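Local coordinates for protein CT_858 (PDB 3DOR) that probably acts as a secreted chlamydial serine-type endopeptidase and forms a dimer, at residues E318-I323 / Y350-M355; P299-Q304 / D470-V475; V268-E273 / I324-S329. All blocks are in the same frame, centred on the assembly; numbering follows the deposited sequence.

How the contacts relate
Contacts 1 and 2 are buried, while contact 3 lies further out and is partly buried, its centre about 27 Å from the centre of the chain. Contacts 1 and 3 share helix 316-330: its first half meets helix 346-354, and its second half meets the edge strand 268-271. Contact 2 instead joins the loop after strand 290-297 to helix 468-478. Contacts 1 and 2 touch through Leu353 and Phe472. Contacts 2 and 3 stay about 9 Å apart at their nearest atoms. Contacts 1 and 3 are apolar, each with a methyl over an aromatic face. Contact 2 brings a buried hydroxyl over a ring.

Contact 1 (E318-I323 / Y350-M355); sequences EEFAKI and YALLSM
Phe320 holds its CG anti to the backbone N (chi1 -173°), and this sends the ring toward Leu352 and Met355. Met355 is extended through chi2 and then bends at chi3 (-104°), which carries CE to the Phe320 ring. Leu352 CD2 sits over the centre of one face of that ring. It lies 3.6 Å from the centroid of the Phe320 ring, 13° off the normal, a CH-pi contact. Leu352 CD1 meets the same ring further round, 4.0 Å from Phe320 CE1. Met355 comes from another side. Its SD lies at the ring edge, 5.4 Å from the centroid of the Phe320 ring, a Met-aromatic contact. Met355 CE reaches Phe320 CD2 at 3.8 Å. The sulfur also rests against the small side chain of Ala321, with Met355 SD 3.6 Å from Ala321 CB. Helix 316-330 thus packs on the end of helix 346-354 and the residue after it, within the S41-like peptidase region, through apolar groups. The contact therefore rests on dispersion and on burial of the Phe320 ring, with the thioether adding a polarisable edge partner.

Contact 2 (P299-Q304 / D470-V475); sequences PTYSWQ and DFFPVV
Tyr301 and Phe472 make this contact, and its closest approach is a hydroxyl over a ring. Tyr301 OH stands 3.0 Å above the plane of the Phe472 ring, offset toward the rim. The shortest distance is Tyr301 OH to Phe472 CG, at 3.1 Å. Phe472 has its CG anti to the backbone N (chi1 -176°), which carries the ring toward Tyr301, and chi2 then turns one face to the hydroxyl.

The apolar part is Phe472 CB on the phenol carbon, 3.9 Å from Tyr301 CZ. The two rings are tilted by 35° and their centroids are 6.0 Å apart, an oblique pair. The two side chains cross at about a right angle.

Two polar bonds flank the contact, one at the phenol oxygen and one in the loop. Tyr301 OH is hydrogen-bonded to Gln338 OE1, while the Phe472 face covers this buried oxygen by packing. In the loop, Ser302 N donates to Thr300 OG1 at 3.1 Å and 175°. This is an ST turn, within the loop that carries Tyr301.

Both segments lie in the S41-like peptidase region. The loop follows strand 290-297 of the mixed sheet, and Phe472 belongs to helix 468-478, which is kinked at Pro473. Helix 346-354 borders both rings: Leu349 touches Tyr301 and Phe472, Leu352 packs on Tyr301, and Leu353 packs on Phe472.

Contact 3 (V268-E273 / I324-S329); sequences VIWESE and IQVFSS
Trp270 meets Val326 and Phe327, two successive residues of helix 316-330. Val326 CG1 lies over one face of the indole, 3.9 Å from the centroid of the Trp270 six-membered ring. The line to that centroid is only 9° off the ring normal, a CH-pi contact. The same methyl is 3.9 Å from Trp270 CZ3 and 4.0 Å from Trp270 CH2, so it lies over the six-membered ring as a whole. Phe327 comes in near the plane of the indole, at its edge. Its CE2 is 4.2 Å from Trp270 CZ3, and the two side chains cross at about a right angle. The indole is therefore met on a face and at an edge by one turn of helix.

Torsions set up the face contact. Trp270 has its CG anti to the backbone N (chi1 178°), which extends the indole from the strand toward the helix. Val326 CG1 is likewise anti to its own backbone N, and this places that branch against the indole.

On the opposite face, Ser272 N of the same segment lies 3.8 Å above the plane of the Trp270 ring, offset toward the rim. Strand 268-271 is an outermost strand, within this chain, of the seven-stranded mixed sheet. Ile269 and Trp270 both face Ile280, a classic beta bulge, and the chain turns a corner at Ile269. Both are backbone-bonded to Ile280 on strand 278-284.

Further out, Ile280 touches the side chains of both Trp270 and Phe327. Tyr453, from a loop outside the two segments, packs on Phe327.

Contact 1 (E318-I323 / Y350-M355)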
loop_
_atom_site.group_PDB
_atom_site.type_symbol
_atom_site.label_atom_id
_atom_site.label_comp_id
_atom_site.label_asym_id
_atom_site.label_seq_id
_atom_site.Cartn_x
_atom_site.Cartn_y
_atom_site.Cartn_z
ATOM N N GLU B 318 -15.449 21.996 1.786
ATOM C CA GLU B 318 -15.628 23.437 1.598
ATOM C C GLU B 318 -16.997 23.710 0.977
ATOM O O GLU B 318 -17.674 24.679 1.335
ATOM C CB GLU B 318 -14.512 24.014 0.718
ATOM C CG GLU B 318 -13.305 24.440 1.545
ATOM C CD GLU B 318 -12.085 24.765 0.715
ATOM O OE1 GLU B 318 -12.230 25.400 -0.349
ATOM O OE2 GLU B 318 -10.972 24.391 1.141
ATOM N N GLU B 319 -17.415 22.852 0.054
ATOM C CA GLU B 319 -18.724 23.029 -0.552
ATOM C C GLU B 319 -19.796 22.739 0.503
ATOM O O GLU B 319 -20.809 23.437 0.579
ATOM C CB GLU B 319 -18.927 22.088 -1.740
ATOM C CG GLU B 319 -20.322 22.257 -2.354
ATOM C CD GLU B 319 -20.641 21.223 -3.407
ATOM O OE1 GLU B 319 -19.799 21.024 -4.308
ATOM O OE2 GLU B 319 -21.739 20.615 -3.345
ATOM N N PHE B 320 -19.562 21.703 1.309
ATOM C CA PHE B 320 -20.497 21.314 2.364
ATOM C C PHE B 320 -20.691 22.521 3.282
ATOM O O PHE B 320 -21.819 22.867 3.652
ATOM C CB PHE B 320 -19.927 20.130 3.158
ATOM C CG PHE B 320 -20.883 19.541 4.170
ATOM C CD1 PHE B 320 -21.709 18.479 3.827
ATOM C CD2 PHE B 320 -20.937 20.032 5.466
ATOM C CE1 PHE B 320 -22.577 17.907 4.767
ATOM C CE2 PHE B 320 -21.805 19.465 6.413
ATOM C CZ PHE B 320 -22.622 18.401 6.057
ATOM N N ALA B 321 -19.580 23.160 3.640
ATOM C CA ALA B 321 -19.623 24.334 4.503
ATOM C C ALA B 321 -20.471 25.426 3.847
ATOM O O ALA B 321 -21.265 26.077 4.514
ATOM C CB ALA B 321 -18.201 24.852 4.773
ATOM N N LYS B 322 -20.308 25.624 2.540
ATOM C CA LYS B 322 -21.086 26.645 1.829
ATOM C C LYS B 322 -22.594 26.361 1.923
ATOM O O LYS B 322 -23.407 27.262 2.145
ATOM C CB LYS B 322 -20.709 26.679 0.344
ATOM C CG LYS B 322 -19.259 27.000 0.021
ATOM C CD LYS B 322 -19.012 28.493 0.006
ATOM C CE LYS B 322 -17.616 28.814 -0.526
ATOM N NZ LYS B 322 -17.457 28.361 -1.931
ATOM N N ILE B 323 -22.962 25.102 1.727
ATOM C CA ILE B 323 -24.365 24.713 1.778
ATOM C C ILE B 323 -24.959 24.934 3.166
ATOM O O ILE B 323 -26.058 25.477 3.299
ATOM C CB ILE B 323 -24.533 23.236 1.356
ATOM C CG1 ILE B 323 -24.017 23.056 -0.075
ATOM C CG2 ILE B 323 -25.992 22.830 1.440
ATOM C CD1 ILE B 323 -23.712 21.601 -0.463
ATOM N N TYR B 350 -16.014 13.436 10.881
ATOM C CA TYR B 350 -15.917 14.374 12.000
ATOM C C TYR B 350 -16.045 15.825 11.549
ATOM O O TYR B 350 -16.622 16.645 12.252
ATOM C CB TYR B 350 -14.586 14.187 12.753
ATOM C CG TYR B 350 -14.516 12.942 13.620
ATOM C CD1 TYR B 350 -15.568 12.022 13.654
ATOM C CD2 TYR B 350 -13.395 12.684 14.412
ATOM C CE1 TYR B 350 -15.509 10.875 14.451
ATOM C CE2 TYR B 350 -13.324 11.547 15.211
ATOM C CZ TYR B 350 -14.383 10.646 15.225
ATOM O OH TYR B 350 -14.301 9.519 16.005
ATOM N N ALA B 351 -15.503 16.147 10.380
ATOM C CA ALA B 351 -15.594 17.508 9.862
ATOM C C ALA B 351 -17.057 17.870 9.586
ATOM O O ALA B 351 -17.518 18.953 9.930
ATOM C CB ALA B 351 -14.777 17.634 8.585
ATOM N N LEU B 352 -17.786 16.962 8.956
ATOM C CA LEU B 352 -19.188 17.215 8.654
ATOM C C LEU B 352 -20.008 17.388 9.927
ATOM O O LEU B 352 -20.848 18.285 10.008
ATOM C CB LEU B 352 -19.757 16.084 7.797
ATOM C CG LEU B 352 -19.009 15.871 6.474
ATOM C CD1 LEU B 352 -19.879 15.011 5.548
ATOM C CD2 LEU B 352 -18.707 17.218 5.805
ATOM N N LEU B 353 -19.766 16.538 10.923
ATOM C CA LEU B 353 -20.477 16.654 12.193
ATOM C C LEU B 353 -20.179 18.009 12.855
ATOM O O LEU B 353 -21.070 18.631 13.442
ATOM C CB LEU B 353 -20.070 15.517 13.139
ATOM C CG LEU B 353 -20.656 14.134 12.802
ATOM C CD1 LEU B 353 -19.885 13.050 13.515
ATOM C CD2 LEU B 353 -22.126 14.083 13.203
ATOM N N SER B 354 -18.930 18.465 12.754
ATOM C CA SER B 354 -18.539 19.734 13.366
ATOM C C SER B 354 -19.332 20.922 12.816
ATOM O O SER B 354 -19.453 21.948 13.477
ATOM C CB SER B 354 -17.030 19.991 13.189
ATOM O OG SER B 354 -16.745 20.513 11.907
ATOM N N MET B 355 -19.898 20.784 11.624
ATOM C CA MET B 355 -20.661 21.880 11.055
ATOM C C MET B 355 -22.163 21.757 11.291
ATOM O O MET B 355 -22.944 22.622 10.870
ATOM C CB MET B 355 -20.364 21.990 9.561
ATOM C CG MET B 355 -18.908 22.359 9.271
ATOM S SD MET B 355 -18.553 22.547 7.509
ATOM C CE MET B 355 -17.702 21.062 7.156
#

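Contact 2 (P299-Q304 / D470-V475)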
loop_
_atom_site.group_PDB
_atom_site.type_symbol
_atom_site.label_atom_id
_atom_site.label_comp_id
_atom_site.label_asym_id
_atom_site.label_seq_id
_atom_site.Cartn_x
_atom_site.Cartn_y
_atom_site.Cartn_z
ATOM N N PRO B 299 -23.797 11.217 0.526
ATOM C CA PRO B 299 -23.675 9.917 -0.137
ATOM C C PRO B 299 -22.589 8.950 0.328
ATOM O O PRO B 299 -22.778 7.727 0.285
ATOM C CB PRO B 299 -23.526 10.315 -1.605
ATOM C CG PRO B 299 -22.632 11.513 -1.509
ATOM C CD PRO B 299 -23.163 12.278 -0.287
ATOM N N THR B 300 -21.458 9.487 0.763
ATOM C CA THR B 300 -20.353 8.653 1.215
ATOM C C THR B 300 -19.436 9.479 2.099
ATOM O O THR B 300 -19.485 10.713 2.060
ATOM C CB THR B 300 -19.519 8.143 0.024
ATOM O OG1 THR B 300 -18.376 7.433 0.514
ATOM C CG2 THR B 300 -19.035 9.316 -0.833
ATOM N N TYR B 301 -18.613 8.805 2.903
ATOM C CA TYR B 301 -17.671 9.509 3.749
ATOM C C TYR B 301 -16.245 9.381 3.223
ATOM O O TYR B 301 -15.290 9.826 3.858
ATOM C CB TYR B 301 -17.790 9.058 5.212
ATOM C CG TYR B 301 -19.111 9.497 5.828
ATOM C CD1 TYR B 301 -20.176 8.604 5.952
ATOM C CD2 TYR B 301 -19.324 10.827 6.210
ATOM C CE1 TYR B 301 -21.427 9.020 6.433
ATOM C CE2 TYR B 301 -20.581 11.255 6.697
ATOM C CZ TYR B 301 -21.622 10.343 6.798
ATOM O OH TYR B 301 -22.873 10.742 7.222
ATOM N N SER B 302 -16.090 8.757 2.064
ATOM C CA SER B 302 -14.765 8.703 1.465
ATOM C C SER B 302 -14.933 9.781 0.395
ATOM O O SER B 302 -15.286 9.509 -0.754
ATOM C CB SER B 302 -14.456 7.320 0.868
ATOM O OG SER B 302 -15.255 7.042 -0.253
ATOM N N TRP B 303 -14.726 11.025 0.817
ATOM C CA TRP B 303 -14.905 12.184 -0.044
ATOM C C TRP B 303 -14.306 12.102 -1.439
ATOM O O TRP B 303 -14.875 12.641 -2.385
ATOM C CB TRP B 303 -14.386 13.446 0.658
ATOM C CG TRP B 303 -12.987 13.331 1.168
ATOM C CD1 TRP B 303 -12.575 12.734 2.331
ATOM C CD2 TRP B 303 -11.808 13.853 0.546
ATOM N NE1 TRP B 303 -11.209 12.859 2.471
ATOM C CE2 TRP B 303 -10.716 13.540 1.389
ATOM C CE3 TRP B 303 -11.570 14.555 -0.642
ATOM C CZ2 TRP B 303 -9.404 13.916 1.082
ATOM C CZ3 TRP B 303 -10.263 14.926 -0.947
ATOM C CH2 TRP B 303 -9.198 14.603 -0.088
ATOM N N GLN B 304 -13.171 11.430 -1.569
ATOM C CA GLN B 304 -12.506 11.317 -2.859
ATOM C C GLN B 304 -13.288 10.497 -3.890
ATOM O O GLN B 304 -13.081 10.645 -5.092
ATOM C CB GLN B 304 -11.095 10.735 -2.659
ATOM C CG GLN B 304 -10.297 11.467 -1.573
ATOM C CD GLN B 304 -8.806 11.141 -1.571
ATOM O OE1 GLN B 304 -8.070 11.509 -2.494
ATOM N NE2 GLN B 304 -8.353 10.454 -0.525
ATOM N N ASP B 470 -22.759 4.400 9.994
ATOM C CA ASP B 470 -23.325 3.816 11.209
ATOM C C ASP B 470 -23.087 4.930 12.246
ATOM O O ASP B 470 -23.989 5.323 12.984
ATOM C CB ASP B 470 -22.531 2.585 11.711
ATOM C CG ASP B 470 -22.981 1.272 11.087
ATOM O OD1 ASP B 470 -24.191 0.960 11.146
ATOM O OD2 ASP B 470 -22.113 0.543 10.555
ATOM N N PHE B 471 -21.849 5.428 12.278
ATOM C CA PHE B 471 -21.421 6.453 13.243
ATOM C C PHE B 471 -22.123 7.815 13.196
ATOM O O PHE B 471 -22.411 8.406 14.251
ATOM C CB PHE B 471 -19.905 6.690 13.123
ATOM C CG PHE B 471 -19.066 5.439 13.263
ATOM C CD1 PHE B 471 -17.768 5.397 12.735
ATOM C CD2 PHE B 471 -19.563 4.306 13.907
ATOM C CE1 PHE B 471 -16.976 4.232 12.847
ATOM C CE2 PHE B 471 -18.791 3.145 14.026
ATOM C CZ PHE B 471 -17.493 3.106 13.493
ATOM N N PHE B 472 -22.376 8.320 11.989
ATOM C CA PHE B 472 -23.026 9.621 11.826
ATOM C C PHE B 472 -24.316 9.699 12.648
ATOM O O PHE B 472 -24.446 10.561 13.514
ATOM C CB PHE B 472 -23.317 9.904 10.333
ATOM C CG PHE B 472 -23.910 11.274 10.063
ATOM C CD1 PHE B 472 -23.109 12.411 10.081
ATOM C CD2 PHE B 472 -25.270 11.416 9.755
ATOM C CE1 PHE B 472 -23.645 13.684 9.788
ATOM C CE2 PHE B 472 -25.821 12.672 9.464
ATOM C CZ PHE B 472 -25.002 13.813 9.478
ATOM N N PRO B 473 -25.279 8.791 12.410
ATOM C CA PRO B 473 -26.510 8.877 13.206
ATOM C C PRO B 473 -26.339 8.548 14.689
ATOM O O PRO B 473 -27.030 9.118 15.534
ATOM C CB PRO B 473 -27.451 7.906 12.495
ATOM C CG PRO B 473 -26.520 6.870 11.960
ATOM C CD PRO B 473 -25.381 7.715 11.407
ATOM N N VAL B 474 -25.416 7.650 15.017
ATOM C CA VAL B 474 -25.230 7.290 16.418
ATOM C C VAL B 474 -24.741 8.482 17.245
ATOM O O VAL B 474 -25.192 8.687 18.377
ATOM C CB VAL B 474 -24.268 6.054 16.587
ATOM C CG1 VAL B 474 -22.802 6.482 16.671
ATOM C CG2 VAL B 474 -24.673 5.271 17.823
ATOM N N VAL B 475 -23.847 9.284 16.675
ATOM C CA VAL B 475 -23.329 10.462 17.372
ATOM C C VAL B 475 -24.450 11.479 17.573
ATOM O O VAL B 475 -24.614 12.037 18.660
ATOM C CB VAL B 475 -22.183 11.143 16.574
ATOM C CG1 VAL B 475 -21.790 12.456 17.248
ATOM C CG2 VAL B 475 -20.962 10.213 16.507
#

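Contact 3 (V268-E273 / I324-S329)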
loop_
_atom_site.group_PDB
_atom_site.type_symbol
_atom_site.label_atom_id
_atom_site.label_comp_id
_atom_site.label_asym_id
_atom_site.label_seq_id
_atom_site.Cartn_x
_atom_site.Cartn_y
_atom_site.Cartn_z
ATOM N N VAL B 268 -39.260 23.329 -4.895
ATOM C CA VAL B 268 -37.931 23.853 -4.637
ATOM C C VAL B 268 -37.829 25.370 -4.724
ATOM O O VAL B 268 -38.220 25.972 -5.720
ATOM C CB VAL B 268 -36.925 23.239 -5.620
ATOM C CG1 VAL B 268 -35.543 23.829 -5.393
ATOM C CG2 VAL B 268 -36.898 21.732 -5.441
ATOM N N ILE B 269 -37.296 25.987 -3.676
ATOM C CA ILE B 269 -37.125 27.428 -3.672
ATOM C C ILE B 269 -35.652 27.737 -3.975
ATOM O O ILE B 269 -35.318 28.831 -4.436
ATOM C CB ILE B 269 -37.569 28.054 -2.308
ATOM C CG1 ILE B 269 -36.363 28.375 -1.437
ATOM C CG2 ILE B 269 -38.517 27.119 -1.581
ATOM C CD1 ILE B 269 -35.811 29.759 -1.695
ATOM N N TRP B 270 -34.777 26.764 -3.717
ATOM C CA TRP B 270 -33.339 26.909 -3.983
ATOM C C TRP B 270 -32.677 25.549 -4.198
ATOM O O TRP B 270 -33.001 24.574 -3.523
ATOM C CB TRP B 270 -32.621 27.604 -2.825
ATOM C CG TRP B 270 -31.134 27.715 -3.052
ATOM C CD1 TRP B 270 -30.492 28.591 -3.887
ATOM C CD2 TRP B 270 -30.107 26.910 -2.454
ATOM N NE1 TRP B 270 -29.132 28.383 -3.843
ATOM C CE2 TRP B 270 -28.867 27.357 -2.973
ATOM C CE3 TRP B 270 -30.111 25.856 -1.535
ATOM C CZ2 TRP B 270 -27.646 26.788 -2.597
ATOM C CZ3 TRP B 270 -28.902 25.290 -1.160
ATOM C CH2 TRP B 270 -27.683 25.756 -1.693
ATOM N N GLU B 271 -31.732 25.492 -5.127
ATOM C CA GLU B 271 -31.039 24.245 -5.402
ATOM C C GLU B 271 -29.551 24.494 -5.592
ATOM O O GLU B 271 -29.151 25.374 -6.354
ATOM C CB GLU B 271 -31.658 23.582 -6.641
ATOM C CG GLU B 271 -30.948 22.333 -7.128
ATOM C CD GLU B 271 -31.847 21.445 -7.983
ATOM O OE1 GLU B 271 -32.606 21.983 -8.826
ATOM O OE2 GLU B 271 -31.788 20.205 -7.807
ATOM N N SER B 272 -28.736 23.722 -4.882
ATOM C CA SER B 272 -27.287 23.849 -4.956
ATOM C C SER B 272 -26.796 23.264 -6.278
ATOM O O SER B 272 -27.412 22.354 -6.827
ATOM C CB SER B 272 -26.644 23.120 -3.777
ATOM O OG SER B 272 -25.254 23.375 -3.711
ATOM N N GLU B 273 -25.674 23.771 -6.776
ATOM C CA GLU B 273 -25.149 23.322 -8.061
ATOM C C GLU B 273 -23.830 22.560 -8.065
ATOM O O GLU B 273 -23.286 22.291 -9.138
ATOM C CB GLU B 273 -24.998 24.526 -8.997
ATOM C CG GLU B 273 -26.284 25.278 -9.273
ATOM C CD GLU B 273 -26.064 26.498 -10.158
ATOM O OE1 GLU B 273 -27.060 27.179 -10.488
ATOM O OE2 GLU B 273 -24.897 26.777 -10.520
ATOM N N ILE B 324 -24.239 24.526 4.203
ATOM C CA ILE B 324 -24.742 24.711 5.553
ATOM C C ILE B 324 -24.940 26.192 5.885
ATOM O O ILE B 324 -25.921 26.562 6.534
ATOM C CB ILE B 324 -23.813 24.068 6.596
ATOM C CG1 ILE B 324 -23.665 22.572 6.303
ATOM C CG2 ILE B 324 -24.405 24.253 7.989
ATOM C CD1 ILE B 324 -24.998 21.819 6.240
ATOM N N GLN B 325 -24.022 27.046 5.443
ATOM C CA GLN B 325 -24.185 28.474 5.701
ATOM C C GLN B 325 -25.485 28.948 5.053
ATOM O O GLN B 325 -26.224 29.725 5.635
ATOM C CB GLN B 325 -22.997 29.274 5.160
ATOM C CG GLN B 325 -21.822 29.326 6.115
ATOM C CD GLN B 325 -20.627 30.080 5.543
ATOM O OE1 GLN B 325 -20.116 29.737 4.467
ATOM N NE2 GLN B 325 -20.170 31.105 6.262
ATOM N N VAL B 326 -25.770 28.476 3.846
ATOM C CA VAL B 326 -27.012 28.850 3.182
ATOM C C VAL B 326 -28.204 28.347 4.000
ATOM O O VAL B 326 -29.185 29.064 4.182
ATOM C CB VAL B 326 -27.095 28.255 1.764
ATOM C CG1 VAL B 326 -28.535 28.378 1.221
ATOM C CG2 VAL B 326 -26.119 28.988 0.841
ATOM N N PHE B 327 -28.120 27.114 4.493
ATOM C CA PHE B 327 -29.218 26.537 5.281
ATOM C C PHE B 327 -29.437 27.298 6.585
ATOM O O PHE B 327 -30.572 27.516 6.997
ATOM C CB PHE B 327 -28.944 25.055 5.619
ATOM C CG PHE B 327 -29.111 24.104 4.456
ATOM C CD1 PHE B 327 -28.453 22.880 4.449
ATOM C CD2 PHE B 327 -29.964 24.396 3.407
ATOM C CE1 PHE B 327 -28.652 21.962 3.410
ATOM C CE2 PHE B 327 -30.166 23.487 2.371
ATOM C CZ PHE B 327 -29.512 22.272 2.372
ATOM N N SER B 328 -28.352 27.695 7.243
ATOM C CA SER B 328 -28.465 28.415 8.511
ATOM C C SER B 328 -29.241 29.722 8.415
ATOM O O SER B 328 -29.857 30.150 9.384
ATOM C CB SER B 328 -27.079 28.711 9.094
ATOM O OG SER B 328 -26.414 27.521 9.453
ATOM N N SER B 329 -29.227 30.352 7.248
ATOM C CA SER B 329 -29.921 31.623 7.089
ATOM C C SER B 329 -31.193 31.579 6.249
ATOM O O SER B 329 -31.873 32.589 6.099
ATOM C CB SER B 329 -28.967 32.653 6.469
ATOM O OG SER B 329 -27.885 32.927 7.337
#